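Local atomic coordinates of leucine rich repeat and phosphatase domain containing protein (Entamoeba histolytica, PDB entry 3EMU), a protein that probably hydrolyses phosphate esters on phosphorylated protein residues, acting as a dual specificity phosphatase. Residues A[119-122]-A[123-127]; A[140-143]-A[144-147]. All blocks are in the same frame, centred on the assembly; numbering follows the deposited sequence.

Following the chain from the N terminus, the central mixed sheet and helices 68-85 and 100-112 come before either contact. Contact 1 then spans two turns of helix 117-127, and contact 2 lies on the next helix, 135-151. The two are in series: each joins neighbouring turns of one continuous helix, so neither closes a long loop, and they neither nest nor cross. Their centres are about 17 Å apart and their nearest atoms about 6 Å, without touching. Helix 100-112 lies against both, through Ile106 and Met110. Contact 1 also reaches strand 11-14 at the sheet edge, whereas contact 2 packs on helix 68-85 and on the start of helix 117-127.

Contact 1: residues A[119-122]-A[123-127]; sequences NAFN and KVQGL
Gln125 N donates to Phe121 O at 2.8 Å, a nearly straight i to i+4 bond of alpha-helix 117-127 in the dual specificity phosphatase domain. Next to it Val124 N binds Ala120 O, Lys123 N binds Asn119 O, and Gly126 N binds Asn122 O at 2.9 Å with a more bent N-H...O angle. The side chains of Phe121 and Gln125 rise from the same flank one turn apart. With CG of Gln125 opposite its own N (chi1 -178°) and the chain stretched out, the amide passes slantwise by the phenyl group, NE2 lying 3.8 Å from Phe121 CE2 with the two planes 70° apart. Ala120 and Val124 occupy the buried flank on helix 100-112, against Ile106 and Leu109 respectively; there Val124 CG2 comes 3.4 Å from Ala120 O. Lys123 extends towards strand 11-14, and its NZ is hydrogen-bonded to Gln113 OE1. The Asn122 and Gln125 side chains run alongside each other, their amide planes nearly parallel (10° apart), with Asn122 ND2 4.1 Å from Gln125 OE1.

Contact 2: residues A[140-143]-A[144-147]; sequences QLKL and FEKK
Within alpha-helix 135-151, late in the dual specificity phosphatase domain, Lys142 and Glu145 are joined through a water. The water donates to Lys142 O at 2.8 Å and to Glu145 OE1 at 2.5 Å, bridging a main-chain carbonyl and a carboxylate three residues on. Lys142 O also accepts the helix bond from Lys146 N at 3.2 Å, so two donors grip this oxygen. Glu145 is placed for the bridge by its extended chain, CG lying opposite the backbone N (chi1 -172°), and CB passes 3.3 Å from Lys142 O. Glu145 N bonds Leu141 O at 2.9 Å in the same i to i+4 pattern. On the buried side Phe144 packs on Ile73 and Ile77 of helix 68-85 and on Met110, while its CB sits 3.4 Å from Leu141 O. Lys142 and Glu145 run side by side, yet Lys142 NZ stays 6.9 Å from Glu145 OE1, too far for a salt bridge. The carboxylate instead splits its work: OE2 takes the backbone N-H of Phe117, and OE1 the water. Glu145 thereby adds a polar link to the start of helix 117-127, beside the packing of Leu141 and Lys142 on Phe117, and the lysine could steady its negative charge only at long range.

Contact 1: residues A[119-122]-A[123-127]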
loop_
_atom_site.group_PDB
_atom_site.type_symbol
_atom_site.label_atom_id
_atom_site.label_comp_id
_atom_site.label_asym_id
_atom_site.label_seq_id
_atom_site.Cartn_x
_atom_site.Cartn_y
_atom_site.Cartn_z
ATOM N N ASN A 119 11.392 -3.797 9.642
ATOM C CA ASN A 119 12.183 -2.840 8.893
ATOM C C ASN A 119 11.361 -2.136 7.804
ATOM O O ASN A 119 11.610 -0.963 7.470
ATOM C CB ASN A 119 13.382 -3.538 8.252
ATOM C CG ASN A 119 14.602 -3.735 9.222
ATOM O OD1 ASN A 119 15.509 -4.533 8.908
ATOM N ND2 ASN A 119 14.658 -2.984 10.332
ATOM N N ALA A 120 10.429 -2.878 7.201
ATOM C CA ALA A 120 9.487 -2.314 6.198
ATOM C C ALA A 120 8.484 -1.373 6.945
ATOM O O ALA A 120 8.152 -0.288 6.466
ATOM C CB ALA A 120 8.747 -3.440 5.441
ATOM N N PHE A 121 8.045 -1.804 8.123
ATOM C CA PHE A 121 7.246 -0.943 8.988
ATOM C C PHE A 121 7.938 0.400 9.322
ATOM O O PHE A 121 7.367 1.484 9.116
ATOM C CB PHE A 121 6.833 -1.673 10.276
ATOM C CG PHE A 121 6.026 -0.798 11.185
ATOM C CD1 PHE A 121 4.626 -0.767 11.078
ATOM C CD2 PHE A 121 6.675 0.104 12.065
ATOM C CE1 PHE A 121 3.878 0.093 11.895
ATOM C CE2 PHE A 121 5.939 0.971 12.857
ATOM C CZ PHE A 121 4.543 0.972 12.782
ATOM N N ASN A 122 9.183 0.326 9.781
ATOM C CA ASN A 122 9.912 1.518 10.185
ATOM C C ASN A 122 10.187 2.502 9.060
ATOM O O ASN A 122 10.106 3.733 9.253
ATOM C CB ASN A 122 11.247 1.143 10.799
ATOM C CG ASN A 122 11.100 0.502 12.135
ATOM O OD1 ASN A 122 12.023 -0.146 12.605
ATOM N ND2 ASN A 122 9.949 0.671 12.771
ATOM N N LYS A 123 10.572 1.955 7.910
ATOM C CA LYS A 123 10.720 2.733 6.723
ATOM C C LYS A 123 9.431 3.505 6.344
ATOM O O LYS A 123 9.497 4.693 6.027
ATOM C CB LYS A 123 11.167 1.831 5.554
ATOM C CG LYS A 123 11.136 2.556 4.190
ATOM C CD LYS A 123 11.993 1.865 3.104
ATOM C CE LYS A 123 12.128 2.771 1.839
ATOM N NZ LYS A 123 13.317 2.391 0.945
ATOM N N VAL A 124 8.283 2.835 6.324
ATOM C CA VAL A 124 7.037 3.528 6.025
ATOM C C VAL A 124 6.723 4.563 7.124
ATOM O O VAL A 124 6.456 5.743 6.835
ATOM C CB VAL A 124 5.842 2.559 5.848
ATOM C CG1 VAL A 124 4.507 3.351 5.741
ATOM C CG2 VAL A 124 6.047 1.672 4.604
ATOM N N GLN A 125 6.803 4.123 8.377
ATOM C CA GLN A 125 6.584 5.020 9.487
ATOM C C GLN A 125 7.394 6.303 9.373
ATOM O O GLN A 125 6.860 7.400 9.598
ATOM C CB GLN A 125 6.867 4.344 10.816
ATOM C CG GLN A 125 6.589 5.281 11.999
ATOM C CD GLN A 125 6.924 4.637 13.326
ATOM O OE1 GLN A 125 8.077 4.239 13.564
ATOM N NE2 GLN A 125 5.914 4.484 14.189
ATOM N N GLY A 126 8.664 6.197 9.017
ATOM C CA GLY A 126 9.507 7.380 9.005
ATOM C C GLY A 126 9.162 8.277 7.839
ATOM O O GLY A 126 9.500 9.445 7.811
ATOM N N LEU A 127 8.502 7.740 6.835
ATOM C CA LEU A 127 8.018 8.587 5.764
ATOM C C LEU A 127 6.596 9.141 6.023
ATOM O O LEU A 127 6.194 10.089 5.388
ATOM C CB LEU A 127 8.027 7.811 4.450
ATOM C CG LEU A 127 9.407 7.614 3.819
ATOM C CD1 LEU A 127 9.338 6.556 2.754
ATOM C CD2 LEU A 127 9.893 8.907 3.235
#

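Contact 2: residues A[140-143]-A[144-147]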
loop_
_atom_site.group_PDB
_atom_site.type_symbol
_atom_site.label_atom_id
_atom_site.label_comp_id
_atom_site.label_asym_id
_atom_site.label_seq_id
_atom_site.Cartn_x
_atom_site.Cartn_y
_atom_site.Cartn_z
ATOM N N GLN A 140 -1.338 -10.450 10.327
ATOM C CA GLN A 140 -1.368 -10.919 8.932
ATOM C C GLN A 140 -0.101 -10.575 8.139
ATOM O O GLN A 140 0.287 -11.297 7.215
ATOM C CB GLN A 140 -2.596 -10.369 8.195
ATOM C CG GLN A 140 -3.912 -10.920 8.732
ATOM C CD GLN A 140 -5.156 -10.393 7.978
ATOM O OE1 GLN A 140 -5.311 -10.648 6.769
ATOM N NE2 GLN A 140 -6.056 -9.700 8.700
ATOM N N LEU A 141 0.525 -9.451 8.477
ATOM C CA LEU A 141 1.777 -9.085 7.815
ATOM C C LEU A 141 2.891 -10.044 8.251
ATOM O O LEU A 141 3.741 -10.413 7.460
ATOM C CB LEU A 141 2.152 -7.631 8.100
ATOM C CG LEU A 141 1.328 -6.581 7.306
ATOM C CD1 LEU A 141 1.700 -5.167 7.763
ATOM C CD2 LEU A 141 1.481 -6.732 5.758
ATOM N N LYS A 142 2.841 -10.447 9.521
ATOM C CA LYS A 142 3.795 -11.413 10.035
ATOM C C LYS A 142 3.599 -12.788 9.393
ATOM O O LYS A 142 4.549 -13.512 9.216
ATOM C CB LYS A 142 3.742 -11.475 11.575
ATOM C CG LYS A 142 4.495 -10.325 12.178
ATOM C CD LYS A 142 4.273 -10.227 13.679
ATOM C CE LYS A 142 4.922 -8.945 14.263
ATOM N NZ LYS A 142 4.504 -8.730 15.699
ATOM N N LEU A 143 2.354 -13.131 9.076
ATOM C CA LEU A 143 2.057 -14.352 8.365
ATOM C C LEU A 143 2.655 -14.291 6.988
ATOM O O LEU A 143 3.206 -15.265 6.506
ATOM C CB LEU A 143 0.565 -14.526 8.198
ATOM C CG LEU A 143 -0.016 -15.827 8.737
ATOM C CD1 LEU A 143 -0.293 -15.616 10.226
ATOM C CD2 LEU A 143 -1.330 -16.207 8.048
ATOM N N PHE A 144 2.530 -13.145 6.346
ATOM C CA PHE A 144 3.167 -12.977 5.057
ATOM C C PHE A 144 4.704 -13.112 5.148
ATOM O O PHE A 144 5.315 -13.699 4.269
ATOM C CB PHE A 144 2.782 -11.624 4.454
ATOM C CG PHE A 144 3.376 -11.359 3.088
ATOM C CD1 PHE A 144 3.212 -12.262 2.052
ATOM C CD2 PHE A 144 4.071 -10.181 2.844
ATOM C CE1 PHE A 144 3.751 -12.005 0.784
ATOM C CE2 PHE A 144 4.623 -9.892 1.588
ATOM C CZ PHE A 144 4.463 -10.805 0.550
ATOM N N GLU A 145 5.309 -12.529 6.185
ATOM C CA GLU A 145 6.739 -12.612 6.424
ATOM C C GLU A 145 7.167 -14.114 6.393
ATOM O O GLU A 145 8.079 -14.489 5.639
ATOM C CB GLU A 145 7.054 -11.996 7.779
ATOM C CG GLU A 145 8.540 -11.837 8.107
ATOM C CD GLU A 145 8.769 -11.160 9.453
ATOM O OE1 GLU A 145 8.106 -11.509 10.462
ATOM O OE2 GLU A 145 9.599 -10.254 9.508
ATOM N N LYS A 146 6.461 -14.947 7.163
ATOM C CA LYS A 146 6.739 -16.371 7.214
ATOM C C LYS A 146 6.575 -17.031 5.856
ATOM O O LYS A 146 7.377 -17.898 5.488
ATOM C CB LYS A 146 5.812 -17.076 8.174
ATOM C CG LYS A 146 6.259 -17.089 9.585
ATOM C CD LYS A 146 7.091 -18.333 9.875
ATOM C CE LYS A 146 8.079 -18.036 11.033
ATOM N NZ LYS A 146 9.286 -18.901 10.905
ATOM N N LYS A 147 5.519 -16.653 5.132
ATOM C CA LYS A 147 5.234 -17.258 3.812
ATOM C C LYS A 147 6.374 -16.992 2.837
ATOM O O LYS A 147 6.783 -17.863 2.083
ATOM C CB LYS A 147 3.919 -16.754 3.238
ATOM C CG LYS A 147 3.674 -17.197 1.798
ATOM C CD LYS A 147 3.141 -18.621 1.837
ATOM C CE LYS A 147 2.928 -19.232 0.446
ATOM N NZ LYS A 147 2.313 -20.640 0.588
HETATM O O HOH W 1 6.636 -13.447 11.143
#